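Local coordinates for periplasmic binding protein (Mycobacterium smegmatis, PDB 4MDY) that probably binds an iron-containing solute outside the membrane and delivers it to an ABC transporter, at residues D258-A270 with V281-V293. Residues are numbered along the deposited sequence; the frame is centred on the assembly and turned at random. Where two conformers were deposited one is given.
Sequences DRNIFTTKELAGA and VVADQLPPELARV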
loop_
_atom_site.group_PDB
_atom_site.type_symbol
_atom_site.label_atom_id
_atom_site.label_comp_id
_atom_site.label_asym_id
_atom_site.label_seq_id
_atom_site.Cartn_x
_atom_site.Cartn_y
_atom_site.Cartn_z
ATOM N N ASP A 258 -6.631 -27.297 -0.474
ATOM C CA ASP A 258 -5.420 -26.628 0.019
ATOM C C ASP A 258 -4.932 -25.542 -0.950
ATOM O O ASP A 258 -3.749 -25.489 -1.286
ATOM C CB ASP A 258 -4.311 -27.660 0.249
ATOM C CG ASP A 258 -3.149 -27.115 1.072
ATOM O OD1 ASP A 258 -3.382 -26.378 2.053
ATOM O OD2 ASP A 258 -1.993 -27.450 0.745
ATOM N N ARG A 259 -5.853 -24.682 -1.381
ATOM C CA ARG A 259 -5.554 -23.573 -2.308
ATOM C C ARG A 259 -5.725 -22.203 -1.638
ATOM O O ARG A 259 -5.822 -21.174 -2.321
ATOM C CB ARG A 259 -6.421 -23.659 -3.569
ATOM C CG ARG A 259 -6.415 -25.021 -4.254
ATOM C CD ARG A 259 -5.055 -25.412 -4.829
ATOM N NE ARG A 259 -4.715 -26.810 -4.520
ATOM C CZ ARG A 259 -4.709 -27.836 -5.377
ATOM N NH1 ARG A 259 -4.389 -29.046 -4.928
ATOM N NH2 ARG A 259 -5.012 -27.680 -6.665
ATOM N N ASN A 260 -5.758 -22.202 -0.305
ATOM C CA ASN A 260 -5.695 -20.977 0.474
ATOM C C ASN A 260 -4.250 -20.597 0.718
ATOM O O ASN A 260 -3.427 -21.451 1.059
ATOM C CB ASN A 260 -6.364 -21.142 1.835
ATOM C CG ASN A 260 -7.872 -21.285 1.743
ATOM O OD1 ASN A 260 -8.545 -20.564 1.005
ATOM N ND2 ASN A 260 -8.413 -22.199 2.528
ATOM N N ILE A 261 -3.949 -19.318 0.533
ATOM C CA ILE A 261 -2.724 -18.729 1.015
ATOM C C ILE A 261 -3.079 -17.809 2.181
ATOM O O ILE A 261 -3.859 -16.869 2.027
ATOM C CB ILE A 261 -2.003 -17.929 -0.085
ATOM C CG1 ILE A 261 -1.586 -18.864 -1.227
ATOM C CG2 ILE A 261 -0.780 -17.229 0.486
ATOM C CD1 ILE A 261 -1.123 -18.166 -2.483
ATOM N N PHE A 262 -2.512 -18.094 3.347
ATOM C CA PHE A 262 -2.658 -17.227 4.503
ATOM C C PHE A 262 -1.323 -16.512 4.686
ATOM O O PHE A 262 -0.320 -17.123 5.058
ATOM C CB PHE A 262 -3.054 -18.021 5.754
ATOM C CG PHE A 262 -4.346 -18.788 5.601
ATOM C CD1 PHE A 262 -5.570 -18.129 5.607
ATOM C CD2 PHE A 262 -4.338 -20.167 5.435
ATOM C CE1 PHE A 262 -6.762 -18.830 5.466
ATOM C CE2 PHE A 262 -5.522 -20.867 5.289
ATOM C CZ PHE A 262 -6.735 -20.201 5.310
ATOM N N THR A 263 -1.312 -15.215 4.392
ATOM C CA THR A 263 -0.081 -14.445 4.400
ATOM C C THR A 263 0.492 -14.344 5.806
ATOM O O THR A 263 -0.237 -14.393 6.802
ATOM C CB THR A 263 -0.295 -13.015 3.874
ATOM O OG1 THR A 263 -1.242 -12.334 4.711
ATOM C CG2 THR A 263 -0.784 -13.035 2.424
ATOM N N THR A 264 1.807 -14.196 5.868
ATOM C CA THR A 264 2.459 -13.728 7.078
ATOM C C THR A 264 2.087 -12.267 7.298
ATOM O O THR A 264 1.625 -11.578 6.376
ATOM C CB THR A 264 3.990 -13.815 6.975
ATOM O OG1 THR A 264 4.447 -13.016 5.875
ATOM C CG2 THR A 264 4.448 -15.260 6.797
ATOM N N LYS A 265 2.295 -11.779 8.511
ATOM C CA LYS A 265 2.076 -10.363 8.790
ATOM C C LYS A 265 2.858 -9.459 7.827
ATOM O O LYS A 265 2.326 -8.454 7.343
ATOM C CB LYS A 265 2.473 -10.024 10.222
ATOM C CG LYS A 265 2.126 -8.598 10.612
ATOM C CD LYS A 265 2.832 -8.187 11.882
ATOM C CE LYS A 265 2.261 -6.908 12.447
ATOM N NZ LYS A 265 3.034 -6.521 13.652
ATOM N N GLU A 266 4.114 -9.810 7.554
ATOM C CA GLU A 266 4.954 -8.947 6.722
ATOM C C GLU A 266 4.437 -8.913 5.290
ATOM O O GLU A 266 4.414 -7.859 4.665
ATOM C CB GLU A 266 6.431 -9.363 6.744
ATOM C CG GLU A 266 7.345 -8.178 6.443
ATOM C CD GLU A 266 8.730 -8.553 5.965
ATOM O OE1 GLU A 266 9.054 -9.761 5.904
ATOM O OE2 GLU A 266 9.499 -7.618 5.647
ATOM N N LEU A 267 3.998 -10.055 4.778
ATOM C CA LEU A 267 3.483 -10.094 3.416
ATOM C C LEU A 267 2.146 -9.357 3.337
ATOM O O LEU A 267 1.908 -8.619 2.382
ATOM C CB LEU A 267 3.380 -11.530 2.903
ATOM C CG LEU A 267 2.839 -11.689 1.481
ATOM C CD1 LEU A 267 3.570 -10.784 0.490
ATOM C CD2 LEU A 267 2.946 -13.141 1.048
ATOM N N ALA A 268 1.290 -9.525 4.350
ATOM C CA ALA A 268 0.040 -8.775 4.414
ATOM C C ALA A 268 0.340 -7.286 4.433
ATOM O O ALA A 268 -0.287 -6.511 3.717
ATOM C CB ALA A 268 -0.775 -9.160 5.645
ATOM N N GLY A 269 1.300 -6.887 5.259
ATOM C CA GLY A 269 1.697 -5.482 5.341
ATOM C C GLY A 269 2.244 -4.979 4.019
ATOM O O GLY A 269 1.913 -3.883 3.578
ATOM N N ALA A 270 3.074 -5.791 3.377
ATOM C CA ALA A 270 3.706 -5.395 2.122
ATOM C C ALA A 270 2.670 -5.159 1.022
ATOM O O ALA A 270 2.749 -4.173 0.308
ATOM C CB ALA A 270 4.740 -6.428 1.697
ATOM N N VAL A 281 9.085 -6.976 -1.651
ATOM C CA VAL A 281 8.809 -8.032 -0.660
ATOM C C VAL A 281 7.690 -8.966 -1.148
ATOM O O VAL A 281 7.761 -10.184 -0.959
ATOM C CB VAL A 281 8.437 -7.438 0.716
ATOM C CG1 VAL A 281 7.976 -8.526 1.682
ATOM C CG2 VAL A 281 9.613 -6.668 1.293
ATOM N N VAL A 282 6.672 -8.391 -1.787
ATOM C CA VAL A 282 5.581 -9.172 -2.370
ATOM C C VAL A 282 6.121 -10.056 -3.496
ATOM O O VAL A 282 5.782 -11.239 -3.569
ATOM C CB VAL A 282 4.437 -8.266 -2.887
ATOM C CG1 VAL A 282 3.332 -9.089 -3.540
ATOM C CG2 VAL A 282 3.872 -7.400 -1.760
ATOM N N ALA A 283 6.974 -9.494 -4.353
ATOM C CA ALA A 283 7.551 -10.262 -5.463
ATOM C C ALA A 283 8.466 -11.390 -4.960
ATOM O O ALA A 283 8.609 -12.414 -5.623
ATOM C CB ALA A 283 8.296 -9.347 -6.426
ATOM N N ASP A 284 9.075 -11.209 -3.791
ATOM C CA ASP A 284 9.898 -12.263 -3.189
ATOM C C ASP A 284 9.046 -13.369 -2.583
ATOM O O ASP A 284 9.266 -14.548 -2.868
ATOM C CB ASP A 284 10.817 -11.705 -2.097
ATOM C CG ASP A 284 12.098 -11.119 -2.644
ATOM O OD1 ASP A 284 12.463 -11.425 -3.799
ATOM O OD2 ASP A 284 12.754 -10.355 -1.910
ATOM N N GLN A 285 8.085 -12.988 -1.743
ATOM C CA GLN A 285 7.435 -13.947 -0.837
ATOM C C GLN A 285 6.136 -14.572 -1.362
ATOM O O GLN A 285 5.797 -15.698 -0.987
ATOM C CB GLN A 285 7.177 -13.298 0.524
ATOM C CG GLN A 285 8.446 -12.827 1.217
ATOM C CD GLN A 285 8.230 -12.401 2.663
ATOM O OE1 GLN A 285 7.239 -12.769 3.299
ATOM N NE2 GLN A 285 9.181 -11.634 3.200
ATOM N N LEU A 286 5.402 -13.858 -2.210
ATOM C CA LEU A 286 4.126 -14.381 -2.702
ATOM C C LEU A 286 4.274 -15.478 -3.755
ATOM O O LEU A 286 3.523 -16.453 -3.712
ATOM C CB LEU A 286 3.211 -13.258 -3.222
ATOM C CG LEU A 286 1.789 -13.680 -3.645
ATOM C CD1 LEU A 286 1.052 -14.441 -2.547
ATOM C CD2 LEU A 286 0.982 -12.465 -4.073
ATOM N N PRO A 287 5.210 -15.324 -4.718
ATOM C CA PRO A 287 5.254 -16.375 -5.742
ATOM C C PRO A 287 5.521 -17.803 -5.239
ATOM O O PRO A 287 4.891 -18.727 -5.735
ATOM C CB PRO A 287 6.333 -15.881 -6.712
ATOM C CG PRO A 287 6.259 -14.384 -6.581
ATOM C CD PRO A 287 6.016 -14.155 -5.114
ATOM N N PRO A 288 6.430 -17.988 -4.264
ATOM C CA PRO A 288 6.563 -19.339 -3.691
ATOM C C PRO A 288 5.253 -19.903 -3.102
ATOM O O PRO A 288 5.001 -21.113 -3.197
ATOM C CB PRO A 288 7.603 -19.156 -2.581
ATOM C CG PRO A 288 8.389 -17.950 -2.974
ATOM C CD PRO A 288 7.466 -17.064 -3.762
ATOM N N GLU A 289 4.434 -19.044 -2.499
ATOM C CA GLU A 289 3.149 -19.485 -1.944
ATOM C C GLU A 289 2.186 -19.841 -3.073
ATOM O O GLU A 289 1.482 -20.851 -3.012
ATOM C CB GLU A 289 2.524 -18.406 -1.060
ATOM C CG GLU A 289 3.358 -17.983 0.142
ATOM C CD GLU A 289 3.429 -19.026 1.246
ATOM O OE1 GLU A 289 2.435 -19.746 1.491
ATOM O OE2 GLU A 289 4.491 -19.115 1.895
ATOM N N LEU A 290 2.157 -19.010 -4.110
ATOM C CA LEU A 290 1.350 -19.310 -5.291
ATOM C C LEU A 290 1.793 -20.608 -5.960
ATOM O O LEU A 290 0.959 -21.410 -6.390
ATOM C CB LEU A 290 1.414 -18.158 -6.303
ATOM C CG LEU A 290 0.793 -16.836 -5.847
ATOM C CD1 LEU A 290 1.190 -15.712 -6.792
ATOM C CD2 LEU A 290 -0.720 -16.936 -5.740
ATOM N N ALA A 291 3.103 -20.810 -6.048
ATOM C CA ALA A 291 3.656 -21.997 -6.715
ATOM C C ALA A 291 3.322 -23.267 -5.939
ATOM O O ALA A 291 3.076 -24.316 -6.533
ATOM C CB ALA A 291 5.162 -21.859 -6.880
ATOM N N ARG A 292 3.314 -23.151 -4.611
ATOM C CA ARG A 292 2.944 -24.250 -3.720
ATOM C C ARG A 292 1.527 -24.774 -3.956
ATOM O O ARG A 292 1.291 -25.982 -3.872
ATOM C CB ARG A 292 3.100 -23.823 -2.253
ATOM C CG ARG A 292 2.954 -24.958 -1.246
ATOM C CD ARG A 292 3.027 -24.457 0.189
ATOM N NE ARG A 292 4.290 -23.766 0.453
ATOM C CZ ARG A 292 4.533 -22.973 1.499
ATOM N NH1 ARG A 292 3.600 -22.744 2.424
ATOM N NH2 ARG A 292 5.727 -22.399 1.620
ATOM N N VAL A 293 0.587 -23.876 -4.248
ATOM C CA VAL A 293 -0.814 -24.270 -4.417
ATOM C C VAL A 293 -1.225 -24.437 -5.887
ATOM O O VAL A 293 -2.118 -25.226 -6.188
ATOM C CB VAL A 293 -1.784 -23.305 -3.685
ATOM C CG1 VAL A 293 -1.410 -23.180 -2.213
ATOM C CG2 VAL A 293 -1.825 -21.936 -4.335
HETATM O O HOH W 1 7.090 -12.876 6.007
#
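Two side chains reach across to helix 281-293 through their first torsions: I261 turns CG1 anti to its own carbonyl carbon, aiming CD1 at the helix, and L267 sets CG anti to the backbone N (chi1 180°), spreading its two methyls over successive turns, CD1 on V282 and CD2 on L286. The contact belongs to the C-terminal part of a periplasmic binding protein fold, where the edge strand 260-262 of a four-stranded parallel sheet runs into helix 265-270. The last helix returns nearly antiparallel to the strand, with 152° between their directions, and crosses the short helix obliquely.

I261, buried in the middle of the strand, puts CD1 3.5 Å from L290 CD2, the two side chains crossing nearly at right angles, while CG2 rests on E289 CB. V293 packs beside the start of the strand, its CG1 3.4 Å from D258 O, and also touches V229 of the adjoining strand. Further along, L267 CD1 sits 3.8 Å from V282 CA and CD2 faces the backbone of L286; A270 CB completes the apolar seam at 3.7 Å from V282 CG2.

A polar margin flanks this core. Q285 NE2 donates to E266 OE1 at 3.3 Å with an N-H...O angle of 155°; E266 OE1 lies close to the plane of the Q285 amide, but the amide nitrogen approaches that oxygen from above the carboxylate plane, which makes this a long, tilted bond. The other end of the same amide accepts from a water that also bonds T264 OG1, so both ends of the amide are held. T264 is the N-cap of helix 265-270, and its OG1 additionally accepts from L267 N at 3.2 Å.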